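Local atomic coordinates of FeeM (Uncultured bacterium, PDB entry 2G0B), a protein that probably joins a fatty acyl group to the amino group of an amino acid such as L-tyrosine, making N-acyl amino acids as an N-acyl amino acid synthase. Residues A[50-55]-A[64-69]; A[93-98]-A[134-139]; A[157-162]-A[172-177]. One frame throughout, in Å; residues are numbered along the deposited sequence.

Contact 1. Residues A[50-55]-A[64-69]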
loop_
_atom_site.group_PDB
_atom_site.type_symbol
_atom_site.label_atom_id
_atom_site.label_comp_id
_atom_site.label_asym_id
_atom_site.label_seq_id
_atom_site.Cartn_x
_atom_site.Cartn_y
_atom_site.Cartn_z
ATOM N N THR A 50 2.734 -9.928 2.280
ATOM C CA THR A 50 1.543 -10.150 3.096
ATOM C C THR A 50 0.386 -9.349 2.526
ATOM O O THR A 50 0.511 -8.161 2.325
ATOM C CB THR A 50 1.811 -9.725 4.566
ATOM O OG1 THR A 50 2.756 -10.618 5.161
ATOM C CG2 THR A 50 0.573 -9.921 5.426
ATOM N N THR A 51 -0.738 -10.009 2.260
ATOM C CA THR A 51 -1.910 -9.335 1.702
ATOM C C THR A 51 -3.029 -9.182 2.739
ATOM O O THR A 51 -3.398 -10.139 3.424
ATOM C CB THR A 51 -2.439 -10.093 0.461
ATOM O OG1 THR A 51 -1.416 -10.176 -0.536
ATOM C CG2 THR A 51 -3.547 -9.300 -0.228
ATOM N N PHE A 52 -3.556 -7.969 2.851
ATOM C CA PHE A 52 -4.698 -7.694 3.705
ATOM C C PHE A 52 -5.936 -7.500 2.834
ATOM O O PHE A 52 -5.822 -7.209 1.639
ATOM C CB PHE A 52 -4.452 -6.447 4.552
ATOM C CG PHE A 52 -3.241 -6.535 5.417
ATOM C CD1 PHE A 52 -3.268 -7.253 6.604
ATOM C CD2 PHE A 52 -2.069 -5.903 5.052
ATOM C CE1 PHE A 52 -2.137 -7.338 7.412
ATOM C CE2 PHE A 52 -0.938 -5.986 5.851
ATOM C CZ PHE A 52 -0.971 -6.707 7.032
ATOM N N GLY A 53 -7.111 -7.671 3.428
ATOM C CA GLY A 53 -8.352 -7.511 2.711
ATOM C C GLY A 53 -9.402 -6.790 3.523
ATOM O O GLY A 53 -9.331 -6.731 4.746
ATOM N N LEU A 54 -10.385 -6.242 2.826
ATOM C CA LEU A 54 -11.450 -5.494 3.444
ATOM C C LEU A 54 -12.755 -6.021 2.921
ATOM O O LEU A 54 -12.994 -6.016 1.714
ATOM C CB LEU A 54 -11.307 -4.014 3.110
ATOM C CG LEU A 54 -12.140 -2.996 3.889
ATOM C CD1 LEU A 54 -12.060 -3.220 5.385
ATOM C CD2 LEU A 54 -11.698 -1.599 3.541
ATOM N N PHE A 55 -13.609 -6.460 3.840
ATOM C CA PHE A 55 -14.846 -7.152 3.502
ATOM C C PHE A 55 -16.089 -6.375 3.897
ATOM O O PHE A 55 -16.230 -5.944 5.045
ATOM C CB PHE A 55 -14.889 -8.520 4.182
ATOM C CG PHE A 55 -13.829 -9.458 3.723
ATOM C CD1 PHE A 55 -12.584 -9.472 4.335
ATOM C CD2 PHE A 55 -14.078 -10.353 2.698
ATOM C CE1 PHE A 55 -11.620 -10.319 3.914
ATOM C CE2 PHE A 55 -13.112 -11.213 2.281
ATOM C CZ PHE A 55 -11.883 -11.200 2.888
ATOM N N ILE A 64 -4.903 -4.451 0.339
ATOM C CA ILE A 64 -3.592 -3.800 0.415
ATOM C C ILE A 64 -2.545 -4.837 0.795
ATOM O O ILE A 64 -2.814 -5.736 1.580
ATOM C CB ILE A 64 -3.606 -2.580 1.426
ATOM C CG1 ILE A 64 -2.427 -1.644 1.170
ATOM C CG2 ILE A 64 -3.622 -3.046 2.884
ATOM C CD1 ILE A 64 -2.634 -0.237 1.692
ATOM N N SER A 65 -1.372 -4.750 0.193
ATOM C CA SER A 65 -0.288 -5.659 0.539
ATOM C C SER A 65 0.964 -4.920 0.997
ATOM O O SER A 65 1.094 -3.716 0.812
ATOM C CB SER A 65 0.044 -6.591 -0.628
ATOM O OG SER A 65 -1.106 -7.254 -1.113
ATOM N N ILE A 66 1.873 -5.660 1.608
ATOM C CA ILE A 66 3.148 -5.116 2.043
ATOM C C ILE A 66 4.263 -6.117 1.718
ATOM O O ILE A 66 4.130 -7.304 2.003
ATOM C CB ILE A 66 3.105 -4.760 3.566
ATOM C CG1 ILE A 66 4.511 -4.558 4.124
ATOM C CG2 ILE A 66 2.362 -5.816 4.367
ATOM C CD1 ILE A 66 4.576 -3.499 5.204
ATOM N N ILE A 67 5.324 -5.643 1.063
ATOM C CA ILE A 67 6.453 -6.501 0.703
ATOM C C ILE A 67 7.694 -6.132 1.502
ATOM O O ILE A 67 8.137 -4.990 1.476
ATOM C CB ILE A 67 6.746 -6.401 -0.798
ATOM C CG1 ILE A 67 5.448 -6.520 -1.600
ATOM C CG2 ILE A 67 7.776 -7.471 -1.226
ATOM C CD1 ILE A 67 5.620 -6.276 -3.071
ATOM N N ASN A 68 8.253 -7.103 2.210
ATOM C CA ASN A 68 9.439 -6.866 3.016
ATOM C C ASN A 68 10.716 -6.947 2.201
ATOM O O ASN A 68 10.845 -7.800 1.318
ATOM C CB ASN A 68 9.493 -7.840 4.186
ATOM C CG ASN A 68 8.819 -7.296 5.409
ATOM O OD1 ASN A 68 7.876 -7.892 5.930
ATOM N ND2 ASN A 68 9.282 -6.145 5.873
ATOM N N ASP A 69 11.653 -6.046 2.488
ATOM C CA ASP A 69 12.935 -6.021 1.798
ATOM C C ASP A 69 13.712 -7.322 2.022
ATOM O O ASP A 69 14.240 -7.568 3.105
ATOM C CB ASP A 69 13.764 -4.816 2.246
ATOM C CG ASP A 69 14.827 -4.420 1.233
ATOM O OD1 ASP A 69 14.916 -5.057 0.149
ATOM O OD2 ASP A 69 15.624 -3.475 1.433
#
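T50 pairs with I66 where the strands 49-56 and 59-68 run side by side as a beta hairpin. The hairpin lies in the mixed sheet of an acetyltransferase-like fold. T50 and I66 form an antiparallel hydrogen-bonded pair. T50 N gives to I66 O at 3.0 Å, and I66 N gives to T50 O at 2.9 Å. CB of T50 also rests on CG2 of I66, on the face covered by helix 121-133, where T50 touches Y130.

T51 turns to the other face and sits opposite S65 in a non-hydrogen-bonded pair. Here the side chains supply the bond: T51 OG1 and S65 OG are 3.0 Å apart. Both oxygens lie beside their own backbone N (chi1 -59° in T51 and -52° in S65), which brings them together across the strands. T51 also bonds through its backbone to L12, just past the outermost strand 7-11.

F52 returns to the face of T50 and pairs with I64. F52 N gives to I64 O at 2.7 Å. The return bond, I64 N to F52 O, is longer at 3.2 Å. T63 OG1 also bonds to F52 O. The F52 side chain runs obliquely across both isoleucines. Its CB meets CG2 of I64 at 3.9 Å. L123 of helix 121-133 packs on the F52 side chain. I64 belongs to the pocket of N-dodecanoyl-L-tyrosine and touches that ligand. Farther out on the ring, F52 CE2 lies 3.6 Å from I66 CG2.

Contact 2. Residues A[93-98]-A[134-139]. With NLT (N-dodecanoyl-L-tyrosine), chain I.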
loop_
_atom_site.group_PDB
_atom_site.type_symbol
_atom_site.label_atom_id
_atom_site.label_comp_id
_atom_site.label_asym_id
_atom_site.label_seq_id
_atom_site.Cartn_x
_atom_site.Cartn_y
_atom_site.Cartn_z
ATOM N N LYS A 93 15.626 -1.646 7.968
ATOM C CA LYS A 93 14.545 -2.500 7.538
ATOM C C LYS A 93 13.553 -1.682 6.729
ATOM O O LYS A 93 12.936 -0.749 7.241
ATOM C CB LYS A 93 13.861 -3.165 8.735
ATOM C CG LYS A 93 13.102 -4.422 8.370
ATOM C CD LYS A 93 12.685 -5.199 9.581
ATOM C CE LYS A 93 11.795 -6.348 9.171
ATOM N NZ LYS A 93 12.239 -7.647 9.728
ATOM N N LEU A 94 13.451 -1.997 5.446
ATOM C CA LEU A 94 12.497 -1.329 4.573
ATOM C C LEU A 94 11.373 -2.264 4.176
ATOM O O LEU A 94 11.526 -3.487 4.194
ATOM C CB LEU A 94 13.183 -0.785 3.316
ATOM C CG LEU A 94 14.519 -0.074 3.469
ATOM C CD1 LEU A 94 15.091 0.224 2.102
ATOM C CD2 LEU A 94 14.372 1.197 4.280
ATOM N N ALA A 95 10.233 -1.676 3.839
ATOM C CA ALA A 95 9.097 -2.418 3.325
ATOM C C ALA A 95 8.282 -1.502 2.450
ATOM O O ALA A 95 8.138 -0.318 2.746
ATOM C CB ALA A 95 8.257 -2.956 4.454
ATOM N N GLU A 96 7.784 -2.031 1.346
ATOM C CA GLU A 96 6.985 -1.233 0.441
ATOM C C GLU A 96 5.535 -1.656 0.537
ATOM O O GLU A 96 5.223 -2.846 0.460
ATOM C CB GLU A 96 7.502 -1.353 -0.994
ATOM C CG GLU A 96 6.494 -0.907 -2.039
ATOM C CD GLU A 96 7.115 -0.499 -3.374
ATOM O OE1 GLU A 96 6.511 0.365 -4.062
ATOM O OE2 GLU A 96 8.176 -1.051 -3.756
ATOM N N VAL A 97 4.654 -0.684 0.760
ATOM C CA VAL A 97 3.220 -0.933 0.753
ATOM C C VAL A 97 2.728 -0.838 -0.681
ATOM O O VAL A 97 2.927 0.180 -1.361
ATOM C CB VAL A 97 2.455 0.051 1.647
ATOM C CG1 VAL A 97 1.054 -0.415 1.835
ATOM C CG2 VAL A 97 3.134 0.183 2.986
ATOM N N VAL A 98 2.052 -1.887 -1.125
ATOM C CA VAL A 98 1.846 -2.111 -2.536
ATOM C C VAL A 98 0.434 -2.715 -2.833
ATOM O O VAL A 98 -0.224 -3.237 -1.924
ATOM C CB VAL A 98 3.008 -3.008 -3.043
ATOM C CG1 VAL A 98 2.539 -4.393 -3.439
ATOM C CG2 VAL A 98 3.767 -2.338 -4.124
ATOM N N THR A 134 6.811 -5.942 13.127
ATOM C CA THR A 134 7.961 -6.406 12.332
ATOM C C THR A 134 9.233 -5.571 12.616
ATOM O O THR A 134 10.331 -5.929 12.179
ATOM C CB THR A 134 7.609 -6.357 10.801
ATOM O OG1 THR A 134 6.309 -6.907 10.592
ATOM C CG2 THR A 134 8.481 -7.291 9.985
ATOM N N HIS A 135 9.066 -4.477 13.364
ATOM C CA HIS A 135 10.145 -3.526 13.677
ATOM C C HIS A 135 10.732 -2.896 12.426
ATOM O O HIS A 135 11.942 -2.713 12.317
ATOM C CB HIS A 135 11.232 -4.165 14.550
ATOM C CG HIS A 135 10.713 -4.773 15.815
ATOM N ND1 HIS A 135 9.867 -4.102 16.672
ATOM C CD2 HIS A 135 10.925 -5.989 16.371
ATOM C CE1 HIS A 135 9.578 -4.879 17.701
ATOM N NE2 HIS A 135 10.210 -6.030 17.544
ATOM N N ILE A 136 9.850 -2.571 11.483
ATOM C CA ILE A 136 10.229 -1.917 10.234
ATOM C C ILE A 136 10.663 -0.481 10.520
ATOM O O ILE A 136 10.062 0.200 11.356
ATOM C CB ILE A 136 9.027 -1.959 9.232
ATOM C CG1 ILE A 136 8.886 -3.359 8.627
ATOM C CG2 ILE A 136 9.172 -0.908 8.127
ATOM C CD1 ILE A 136 7.511 -3.662 8.086
ATOM N N ASP A 137 11.730 -0.043 9.863
ATOM C CA ASP A 137 12.199 1.335 10.000
ATOM C C ASP A 137 11.469 2.292 9.046
ATOM O O ASP A 137 10.822 3.243 9.488
ATOM C CB ASP A 137 13.716 1.420 9.787
ATOM C CG ASP A 137 14.497 0.763 10.903
ATOM O OD1 ASP A 137 14.261 1.111 12.084
ATOM O OD2 ASP A 137 15.365 -0.112 10.699
ATOM N N TYR A 138 11.576 2.035 7.743
ATOM C CA TYR A 138 10.942 2.895 6.745
ATOM C C TYR A 138 9.875 2.191 5.921
ATOM O O TYR A 138 10.128 1.151 5.307
ATOM C CB TYR A 138 11.986 3.534 5.839
ATOM C CG TYR A 138 12.757 4.639 6.514
ATOM C CD1 TYR A 138 14.024 4.413 7.042
ATOM C CD2 TYR A 138 12.214 5.909 6.638
ATOM C CE1 TYR A 138 14.728 5.434 7.672
ATOM C CE2 TYR A 138 12.908 6.931 7.261
ATOM C CZ TYR A 138 14.156 6.694 7.771
ATOM O OH TYR A 138 14.831 7.717 8.384
ATOM N N LEU A 139 8.678 2.764 5.931
ATOM C CA LEU A 139 7.569 2.282 5.130
ATOM C C LEU A 139 7.505 3.095 3.841
ATOM O O LEU A 139 7.193 4.270 3.868
ATOM C CB LEU A 139 6.274 2.444 5.918
ATOM C CG LEU A 139 5.207 1.367 5.847
ATOM C CD1 LEU A 139 5.808 -0.008 5.829
ATOM C CD2 LEU A 139 4.297 1.512 7.027
HETATM N N NLT I . 0.837 2.092 -5.580
HETATM C C1 NLT I . -0.017 1.984 -4.555
HETATM O OL NLT I . -0.921 1.156 -4.509
HETATM C C2 NLT I . 0.175 2.982 -3.424
HETATM C C3 NLT I . 0.074 2.336 -2.036
HETATM C C4 NLT I . -0.284 3.368 -0.954
HETATM C C5 NLT I . -0.412 2.714 0.426
HETATM C C6 NLT I . -0.412 3.729 1.569
HETATM C C7 NLT I . -0.175 3.057 2.923
HETATM C C8 NLT I . -0.632 3.949 4.071
HETATM C C9 NLT I . -0.352 3.342 5.453
HETATM C C10 NLT I . 0.117 4.454 6.390
HETATM C C11 NLT I . 0.552 3.974 7.774
HETATM C C12 NLT I . 0.718 5.172 8.711
HETATM C CA NLT I . 0.762 1.310 -6.815
HETATM C CB NLT I . 1.873 1.731 -7.771
HETATM C CG NLT I . 1.444 2.889 -8.646
HETATM C CD2 NLT I . 0.346 2.767 -9.487
HETATM C CE2 NLT I . -0.040 3.830 -10.284
HETATM C CZ NLT I . 0.678 5.008 -10.253
HETATM C CE1 NLT I . 1.774 5.139 -9.409
HETATM C CD1 NLT I . 2.159 4.078 -8.607
HETATM O OH NLT I . 0.307 6.023 -11.019
HETATM C C NLT I . 0.931 -0.162 -6.576
HETATM O O NLT I . 1.736 -0.526 -5.692
HETATM O O2 NLT I . 0.267 -0.976 -7.268
#
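A95 and V97 meet I136 and L139 in the apolar centre of this contact. It lies between the parallel neighbours 94-102 and 138-143, joined through helix 121-133 in a beta-alpha-beta crossover. A95 CB touches I136 CD1 at 3.8 Å and is also close to L139 CD1. V97 CG2 packs on L139 CG at 3.7 Å. The two methyls of V97 divide the work: CG1, anti to the backbone N (chi1 -168°), goes to the ligand and lies 3.7 Å from C5 of the dodecanoyl chain. V127 of helix 121-133 covers both V97 and L139.

On the other face, L94 CD2 reaches Y138 CB at 3.7 Å. W87 of helix 77-89 stacks on the Y138 ring and also touches L94.

The backbone links follow. A95 N gives to Y138 O at 3.2 Å. K93 O accepts two bonds, from D137 N and Y138 N, so it is gripped where the strands begin to pair. D137 OD2 takes K93 N on its anti lone pair.

At the exposed edge, the chain leaves helix 121-133 at H135, which has positive phi. The K93 side chain crosses T134 at about a right angle. T134 OG1 bonds back to Y130 O, while its methyl CG2 lies 3.5 Å from K93 CE.

Contact 3. Residues A[157-162]-A[172-177]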
loop_
_atom_site.group_PDB
_atom_site.type_symbol
_atom_site.label_atom_id
_atom_site.label_comp_id
_atom_site.label_asym_id
_atom_site.label_seq_id
_atom_site.Cartn_x
_atom_site.Cartn_y
_atom_site.Cartn_z
ATOM N N THR A 157 7.119 11.504 3.907
ATOM C CA THR A 157 8.015 12.494 3.336
ATOM C C THR A 157 8.389 12.041 1.934
ATOM O O THR A 157 8.525 10.857 1.694
ATOM C CB THR A 157 9.265 12.613 4.238
ATOM O OG1 THR A 157 8.892 13.248 5.451
ATOM C CG2 THR A 157 10.303 13.569 3.661
ATOM N N GLN A 158 8.524 12.983 1.006
ATOM C CA GLN A 158 8.906 12.644 -0.370
ATOM C C GLN A 158 10.378 12.288 -0.467
ATOM O O GLN A 158 11.236 13.051 -0.029
ATOM C CB GLN A 158 8.584 13.782 -1.319
ATOM C CG GLN A 158 8.398 13.338 -2.726
ATOM C CD GLN A 158 8.390 14.484 -3.698
ATOM O OE1 GLN A 158 8.186 15.634 -3.311
ATOM N NE2 GLN A 158 8.599 14.181 -4.966
ATOM N N ILE A 159 10.667 11.117 -1.020
ATOM C CA ILE A 159 12.042 10.640 -1.125
ATOM C C ILE A 159 12.460 10.460 -2.565
ATOM O O ILE A 159 13.636 10.351 -2.860
ATOM C CB ILE A 159 12.251 9.324 -0.317
ATOM C CG1 ILE A 159 11.339 8.207 -0.828
ATOM C CG2 ILE A 159 12.033 9.568 1.162
ATOM C CD1 ILE A 159 11.984 6.867 -0.842
ATOM N N GLY A 160 11.484 10.458 -3.467
ATOM C CA GLY A 160 11.753 10.318 -4.886
ATOM C C GLY A 160 10.991 11.308 -5.735
ATOM O O GLY A 160 9.874 11.689 -5.406
ATOM N N ALA A 161 11.601 11.718 -6.844
ATOM C CA ALA A 161 10.986 12.671 -7.766
ATOM C C ALA A 161 9.823 12.060 -8.552
ATOM O O ALA A 161 9.582 10.848 -8.500
ATOM C CB ALA A 161 12.009 13.203 -8.699
ATOM N N LEU A 162 9.096 12.917 -9.259
ATOM C CA LEU A 162 8.038 12.488 -10.150
ATOM C C LEU A 162 8.645 11.866 -11.403
ATOM O O LEU A 162 9.258 12.558 -12.224
ATOM C CB LEU A 162 7.135 13.673 -10.497
ATOM C CG LEU A 162 6.037 13.518 -11.555
ATOM C CD1 LEU A 162 5.159 12.343 -11.274
ATOM C CD2 LEU A 162 5.208 14.774 -11.608
ATOM N N ALA A 172 4.639 8.544 -11.076
ATOM C CA ALA A 172 4.751 8.181 -9.653
ATOM C C ALA A 172 5.754 9.054 -8.902
ATOM O O ALA A 172 6.776 9.453 -9.468
ATOM C CB ALA A 172 5.131 6.704 -9.507
ATOM N N ILE A 173 5.448 9.369 -7.638
ATOM C CA ILE A 173 6.458 9.890 -6.702
ATOM C C ILE A 173 6.667 8.896 -5.584
ATOM O O ILE A 173 5.759 8.136 -5.249
ATOM C CB ILE A 173 6.089 11.307 -6.107
ATOM C CG1 ILE A 173 4.726 11.308 -5.482
ATOM C CG2 ILE A 173 6.069 12.367 -7.169
ATOM C CD1 ILE A 173 3.776 12.218 -6.245
ATOM N N ALA A 174 7.862 8.896 -5.007
ATOM C CA ALA A 174 8.166 8.011 -3.887
ATOM C C ALA A 174 8.095 8.771 -2.588
ATOM O O ALA A 174 8.621 9.880 -2.480
ATOM C CB ALA A 174 9.522 7.391 -4.050
ATOM N N ARG A 175 7.399 8.185 -1.616
ATOM C CA ARG A 175 7.321 8.728 -0.264
ATOM C C ARG A 175 7.637 7.637 0.756
ATOM O O ARG A 175 7.380 6.465 0.523
ATOM C CB ARG A 175 5.937 9.331 0.026
ATOM C CG ARG A 175 5.414 10.278 -1.026
ATOM C CD ARG A 175 4.253 11.148 -0.579
ATOM N NE ARG A 175 4.700 12.224 0.295
ATOM C CZ ARG A 175 4.846 13.485 -0.074
ATOM N NH1 ARG A 175 4.579 13.855 -1.306
ATOM N NH2 ARG A 175 5.269 14.386 0.799
ATOM N N ALA A 176 8.204 8.035 1.883
ATOM C CA ALA A 176 8.543 7.100 2.939
ATOM C C ALA A 176 8.184 7.685 4.288
ATOM O O ALA A 176 8.091 8.907 4.433
ATOM C CB ALA A 176 10.003 6.757 2.884
ATOM N N LEU A 177 7.959 6.808 5.270
ATOM C CA LEU A 177 7.658 7.226 6.639
ATOM C C LEU A 177 8.513 6.459 7.659
ATOM O O LEU A 177 8.614 5.223 7.601
ATOM C CB LEU A 177 6.165 7.046 6.944
ATOM C CG LEU A 177 5.722 6.980 8.411
ATOM C CD1 LEU A 177 5.704 8.362 9.049
ATOM C CD2 LEU A 177 4.373 6.326 8.522
#
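Q158 lies across R175 in the hairpin of strands 157-165 and 170-178, at one edge of the sheet. The two side chains cross at a slant. Q158 CB stands 3.8 Å above one face of the R175 guanidinium, displaced toward its rim, and Q158 N also lies over that face. The amide and guanidinium planes are 29° apart. The chain of R175 bends at chi3 (75°), which lays the guanidinium beside Q158. Its outer bonds fix the flat group: NH1 forms a salt bridge with D148, and NE bonds to F156 O.

The Q158 chain runs on extended past R175. Its NE2 gives to G160 O at 2.8 Å, two residues further along its own chain. It also comes within 3.8 Å of I173 CG2, with the two side chains at about a right angle. The same methyl of I173 packs against L162 CB at 3.7 Å.

I159 is turned differently. Its CG1 sits between the backbone N and the carbonyl carbon (chi1 60°) and touches A174 CB at 3.8 Å. Its CG2 branch meets A176 CB at 3.9 Å. Helix 77-89 covers this side, with W87 on both I159 and A176.

T157 and A176 form a regular antiparallel hydrogen-bonded pair. Beyond it the strand is broken by a beta bulge and turns a corner at G160. A172 and L177 of the inner strand touch the bound N-dodecanoyl-L-tyrosine. At the bulge, A174 O accepts I159 N at 2.8 Å and G160 N at 3.1 Å, both from the same face of its carbonyl plane.

How the contacts relate
The three contacts follow one another along the chain and belong to one mixed sheet. Contacts 1 and 2 have centres 12 Å apart and join where strands 59-68 and 94-102 are neighbours; S65 O and V98 N are 2.8 Å apart there. Contacts 2 and 3, with centres 14 Å apart, meet between strands 138-143 and 170-178, where L139 N lies 3.0 Å from L177 O. Contacts 1 and 3 do not touch, and their centres are 20 Å apart. Contact 2 therefore bridges the two antiparallel hairpins with its parallel pair. Each contact contributes at least one residue to the N-dodecanoyl-L-tyrosine pocket: I64 in contact 1, V97 and V98 in contact 2, A172 and L177 in contact 3.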